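Local structure of glycoside Hydrolase (Bacteroides uniformis, 5T99) at residues Ala456-Asn460 / Asn461-Gln465; Tyr478-Val481 / Gln482-Pro486. The protein is a family 2 glycoside hydrolase that binds d-galacto-isofagomine and probably removes galactose units during agarose breakdown by a gut bacterium. All blocks are in the same frame, centred on the assembly; numbering follows the deposited sequence.

Contact 1. Residues Ala456-Asn460 / Asn461-Gln465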
loop_
_atom_site.group_PDB
_atom_site.type_symbol
_atom_site.label_atom_id
_atom_site.label_comp_id
_atom_site.label_asym_id
_atom_site.label_seq_id
_atom_site.Cartn_x
_atom_site.Cartn_y
_atom_site.Cartn_z
ATOM N N ALA A 456 -24.754 16.963 -0.169
ATOM C CA ALA A 456 -25.261 16.455 1.129
ATOM C C ALA A 456 -24.372 16.693 2.365
ATOM O O ALA A 456 -24.732 17.497 3.207
ATOM C CB ALA A 456 -25.660 14.983 1.022
ATOM N N PRO A 457 -23.197 16.034 2.458
ATOM C CA PRO A 457 -22.388 16.181 3.682
ATOM C C PRO A 457 -21.880 17.615 3.955
ATOM O O PRO A 457 -21.623 17.948 5.119
ATOM C CB PRO A 457 -21.223 15.221 3.448
ATOM C CG PRO A 457 -21.068 15.187 1.973
ATOM C CD PRO A 457 -22.445 15.356 1.387
ATOM N N PHE A 458 -21.772 18.441 2.904
ATOM C CA PHE A 458 -21.473 19.870 3.044
ATOM C C PHE A 458 -22.648 20.683 3.607
ATOM O O PHE A 458 -22.443 21.606 4.428
ATOM C CB PHE A 458 -20.993 20.448 1.721
ATOM C CG PHE A 458 -19.686 19.878 1.277
ATOM C CD1 PHE A 458 -18.496 20.407 1.750
ATOM C CD2 PHE A 458 -19.637 18.775 0.441
ATOM C CE1 PHE A 458 -17.287 19.874 1.370
ATOM C CE2 PHE A 458 -18.420 18.227 0.075
ATOM C CZ PHE A 458 -17.245 18.781 0.534
ATOM N N ASP A 459 -23.863 20.345 3.157
ATOM C CA ASP A 459 -25.107 20.997 3.617
ATOM C C ASP A 459 -25.655 20.407 4.926
ATOM O O ASP A 459 -26.396 21.081 5.642
ATOM C CB ASP A 459 -26.204 20.898 2.542
ATOM C CG ASP A 459 -25.891 21.706 1.284
ATOM O OD1 ASP A 459 -24.935 22.515 1.275
ATOM O OD2 ASP A 459 -26.630 21.525 0.289
ATOM N N ASN A 460 -25.293 19.152 5.213
ATOM C CA ASN A 460 -25.739 18.454 6.409
ATOM C C ASN A 460 -24.755 18.547 7.593
ATOM O O ASN A 460 -24.793 17.705 8.495
ATOM C CB ASN A 460 -25.982 16.978 6.081
ATOM C CG ASN A 460 -27.024 16.767 4.995
ATOM O OD1 ASN A 460 -27.720 17.687 4.596
ATOM N ND2 ASN A 460 -27.116 15.537 4.503
ATOM N N ASN A 461 -23.862 19.542 7.587
ATOM C CA ASN A 461 -22.960 19.791 8.728
ATOM C C ASN A 461 -21.987 18.630 9.020
ATOM O O ASN A 461 -21.503 18.528 10.128
ATOM C CB ASN A 461 -23.806 20.143 9.974
ATOM C CG ASN A 461 -23.023 20.847 11.066
ATOM O OD1 ASN A 461 -22.142 21.684 10.820
ATOM N ND2 ASN A 461 -23.365 20.519 12.299
ATOM N N MET A 462 -21.693 17.771 8.028
ATOM C CA MET A 462 -20.766 16.635 8.208
ATOM C C MET A 462 -19.325 17.012 7.875
ATOM O O MET A 462 -18.423 16.782 8.672
ATOM C CB MET A 462 -21.173 15.419 7.370
ATOM C CG MET A 462 -20.235 14.225 7.536
ATOM S SD MET A 462 -20.734 12.713 6.678
ATOM C CE MET A 462 -21.916 12.029 7.834
ATOM N N ALA A 463 -19.119 17.567 6.681
ATOM C CA ALA A 463 -17.799 18.042 6.217
ATOM C C ALA A 463 -17.083 18.974 7.218
ATOM O O ALA A 463 -15.854 18.993 7.294
ATOM C CB ALA A 463 -17.948 18.734 4.873
ATOM N N GLN A 464 -17.866 19.702 8.009
ATOM C CA GLN A 464 -17.341 20.624 8.999
ATOM C C GLN A 464 -16.822 19.941 10.278
ATOM O O GLN A 464 -16.181 20.591 11.092
ATOM C CB GLN A 464 -18.422 21.652 9.368
ATOM C CG GLN A 464 -18.835 22.606 8.240
ATOM C CD GLN A 464 -19.786 22.004 7.201
ATOM O OE1 GLN A 464 -20.310 20.899 7.363
ATOM N NE2 GLN A 464 -19.991 22.734 6.110
ATOM N N GLN A 465 -17.097 18.652 10.458
ATOM C CA GLN A 465 -16.708 17.928 11.669
ATOM C C GLN A 465 -15.301 17.359 11.616
ATOM O O GLN A 465 -14.789 16.925 12.628
ATOM C CB GLN A 465 -17.674 16.773 11.926
ATOM C CG GLN A 465 -19.126 17.175 12.048
ATOM C CD GLN A 465 -19.375 18.204 13.137
ATOM O OE1 GLN A 465 -18.775 18.167 14.210
ATOM N NE2 GLN A 465 -20.262 19.134 12.852
HETATM O O HOH W 1 -23.558 22.458 6.710
#
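The C-terminal end of the short helix 456-459 is closed by a turn of Schellman type, in which Met-462 N hydrogen-bonds back to Pro-457 O at 2.9 Å. This is the six-to-one bond of the motif. The turn belongs to the TIM barrel domain and leads toward strand 468-472. Asn-461, between helix and loop, takes the left-handed backbone conformation expected there (phi 63°). The inner bond of the classic motif is not made directly. A water takes its place, donating to Phe-458 O at 2.7 Å and accepting a weak bond from Asn-461 N.

Pro-457 O takes a second bond, from Ala-463 N at 3.0 Å. Met-462 N lies in the carbonyl plane, while Ala-463 N sits 50° above it. One buried oxygen thus fixes two successive residues of the loop. Pro-457 CB also packs on Met-462 CB at 3.9 Å. The methyl of Ala-463 comes obliquely to the Phe-458 ring, with CB 3.6 Å from CD1. The same ring also rests on Ala-469 and Met-471 of strand 468-472, and Phe-451 of strand 447-451 covers Pro-457, Met-462 and Ala-463.

The outer side is polar and partly exposed. The amide end of Asn-460 leads off from the turn, and its ND2 hydrogen-bonds to Gln-421 O. Gln-464 bends at its second torsion (chi2 78°), which brings its amide back over the helix end. There Gln-464 NE2 donates to a lone pair of Phe-458 O at 3.2 Å, with that oxygen close to the plane of the amide.

Contact 2. Residues Tyr478-Val481 / Gln482-Pro486; sequences YAEV and QRLYP
Gln-482 reaches back one helical turn to Tyr-478 in helix 478-484. Gln-482 NE2 donates to Tyr-478 O at 2.9 Å. The oxygen lies in the plane of the Gln-482 amide, but NE2 stands 67° above the Tyr-478 carbonyl plane. The backbone Gln-482 N adds only a weak bond to the same oxygen. With an alanine here, Tyr-478 O would probably keep just the weak backbone bond from this residue, and a gap would open beside Leu-490 and Phe-547.

The inward side is closely packed. Val-481 is buried against Met-471 and Leu-490. It places CG2 anti to its backbone N, and there Val-481 CG2 makes a lighter contact with Tyr-485 CD2 at 4.2 Å; the two side chains meet at about a right angle. Val-481 O accepts from Tyr-485 N at 2.9 Å as the helix ends.

The outer side is looser. A bend at chi3 (-61°) folds the Arg-483 guanidinium back with one face over the backbone; its NH2 is 3.4 Å from Glu-480 CA. No salt bridge follows: Glu-480 OE2 stays 4.5 Å from Arg-483 NH2, and Glu-480 OE1 bonds instead to Tyr-454 OH. Leu-484 CD1 runs alongside Glu-480 CG at 3.8 Å.

The Tyr-478 ring stacks with Phe-547, and its OH hydrogen-bonds to Glu-537 OE2. The helix connects strands 468-472 and 490-495 in a beta-alpha-beta unit of the barrel, with helix 456-459 as its neighbour.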
loop_
_atom_site.group_PDB
_atom_site.type_symbol
_atom_site.label_atom_id
_atom_site.label_comp_id
_atom_site.label_asym_id
_atom_site.label_seq_id
_atom_site.Cartn_x
_atom_site.Cartn_y
_atom_site.Cartn_z
ATOM N N TYR A 478 -15.832 21.893 -7.690
ATOM C CA TYR A 478 -14.775 22.486 -6.852
ATOM C C TYR A 478 -14.989 23.985 -6.644
ATOM O O TYR A 478 -14.881 24.472 -5.521
ATOM C CB TYR A 478 -13.373 22.251 -7.434
ATOM C CG TYR A 478 -12.831 20.831 -7.371
ATOM C CD1 TYR A 478 -13.521 19.790 -6.727
ATOM C CD2 TYR A 478 -11.592 20.539 -7.926
ATOM C CE1 TYR A 478 -12.992 18.502 -6.672
ATOM C CE2 TYR A 478 -11.058 19.261 -7.868
ATOM C CZ TYR A 478 -11.758 18.249 -7.241
ATOM O OH TYR A 478 -11.233 16.992 -7.193
ATOM N N ALA A 479 -15.299 24.704 -7.721
ATOM C CA ALA A 479 -15.536 26.135 -7.625
ATOM C C ALA A 479 -16.735 26.454 -6.727
ATOM O O ALA A 479 -16.645 27.321 -5.852
ATOM C CB ALA A 479 -15.721 26.743 -9.011
ATOM N N GLU A 480 -17.844 25.742 -6.933
ATOM C CA GLU A 480 -19.084 26.004 -6.190
ATOM C C GLU A 480 -18.939 25.738 -4.683
ATOM O O GLU A 480 -19.411 26.539 -3.875
ATOM C CB GLU A 480 -20.262 25.205 -6.777
ATOM C CG GLU A 480 -21.557 25.341 -5.985
ATOM C CD GLU A 480 -22.735 24.632 -6.623
ATOM O OE1 GLU A 480 -23.069 23.513 -6.177
ATOM O OE2 GLU A 480 -23.333 25.200 -7.556
ATOM N N VAL A 481 -18.302 24.630 -4.301
ATOM C CA VAL A 481 -18.160 24.303 -2.871
ATOM C C VAL A 481 -17.305 25.326 -2.125
ATOM O O VAL A 481 -17.546 25.559 -0.953
ATOM C CB VAL A 481 -17.632 22.871 -2.631
ATOM C CG1 VAL A 481 -16.125 22.770 -2.886
ATOM C CG2 VAL A 481 -17.983 22.399 -1.226
ATOM N N GLN A 482 -16.332 25.927 -2.816
ATOM C CA GLN A 482 -15.527 27.032 -2.263
ATOM C C GLN A 482 -16.322 28.344 -2.091
ATOM O O GLN A 482 -16.052 29.105 -1.165
ATOM C CB GLN A 482 -14.274 27.297 -3.121
ATOM C CG GLN A 482 -13.279 26.152 -3.146
ATOM C CD GLN A 482 -12.141 26.384 -4.136
ATOM O OE1 GLN A 482 -11.113 26.994 -3.796
ATOM N NE2 GLN A 482 -12.308 25.885 -5.362
ATOM N N ARG A 483 -17.265 28.620 -2.989
ATOM C CA ARG A 483 -18.192 29.746 -2.823
ATOM C C ARG A 483 -19.087 29.553 -1.594
ATOM O O ARG A 483 -19.241 30.463 -0.776
ATOM C CB ARG A 483 -19.103 29.917 -4.051
ATOM C CG ARG A 483 -18.589 30.856 -5.127
ATOM C CD ARG A 483 -19.698 31.195 -6.130
ATOM N NE ARG A 483 -20.232 30.021 -6.852
ATOM C CZ ARG A 483 -19.620 29.366 -7.855
ATOM N NH1 ARG A 483 -18.412 29.730 -8.286
ATOM N NH2 ARG A 483 -20.216 28.312 -8.424
ATOM N N LEU A 484 -19.694 28.371 -1.504
ATOM C CA LEU A 484 -20.676 28.072 -0.466
ATOM C C LEU A 484 -20.050 27.853 0.910
ATOM O O LEU A 484 -20.653 28.192 1.930
ATOM C CB LEU A 484 -21.522 26.850 -0.862
ATOM C CG LEU A 484 -22.356 26.964 -2.153
ATOM C CD1 LEU A 484 -23.021 25.642 -2.527
ATOM C CD2 LEU A 484 -23.393 28.071 -2.030
ATOM N N TYR A 485 -18.851 27.269 0.940
ATOM C CA TYR A 485 -18.199 26.876 2.191
ATOM C C TYR A 485 -16.740 27.304 2.110
ATOM O O TYR A 485 -15.853 26.469 2.023
ATOM C CB TYR A 485 -18.360 25.365 2.429
ATOM C CG TYR A 485 -19.808 24.956 2.542
ATOM C CD1 TYR A 485 -20.503 25.148 3.726
ATOM C CD2 TYR A 485 -20.506 24.435 1.440
ATOM C CE1 TYR A 485 -21.848 24.806 3.829
ATOM C CE2 TYR A 485 -21.853 24.097 1.533
ATOM C CZ TYR A 485 -22.513 24.285 2.733
ATOM O OH TYR A 485 -23.830 23.966 2.870
ATOM N N PRO A 486 -16.495 28.629 2.143
ATOM C CA PRO A 486 -15.159 29.154 1.849
ATOM C C PRO A 486 -14.100 28.853 2.884
ATOM O O PRO A 486 -12.917 28.974 2.572
ATOM C CB PRO A 486 -15.392 30.670 1.743
ATOM C CG PRO A 486 -16.576 30.925 2.592
ATOM C CD PRO A 486 -17.455 29.721 2.409
#

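Overall arrangement
Contact 1 comes first along the chain and closes before contact 2 opens; strand 468-472 runs between them. Their centres are 13 Å apart, on the same side of the chain's centre and within the TIM barrel domain. They also touch directly. Phe-458 CD1 packs on Val-481 CG2 at 3.6 Å, and Asp-459 OD1 and Tyr-485 OH are probably hydrogen-bonded. Gln-464 NE2 lies near the Tyr-485 ring. The two helix ends therefore pack together outside parallel strands 447-451, 468-472 and 490-495. Pro-457 and Tyr-478 have side chains about 14 and 13 Å from the bound d-galacto-isofagomine. Neither contact belongs to the pocket; both lie in the outer layer of the barrel.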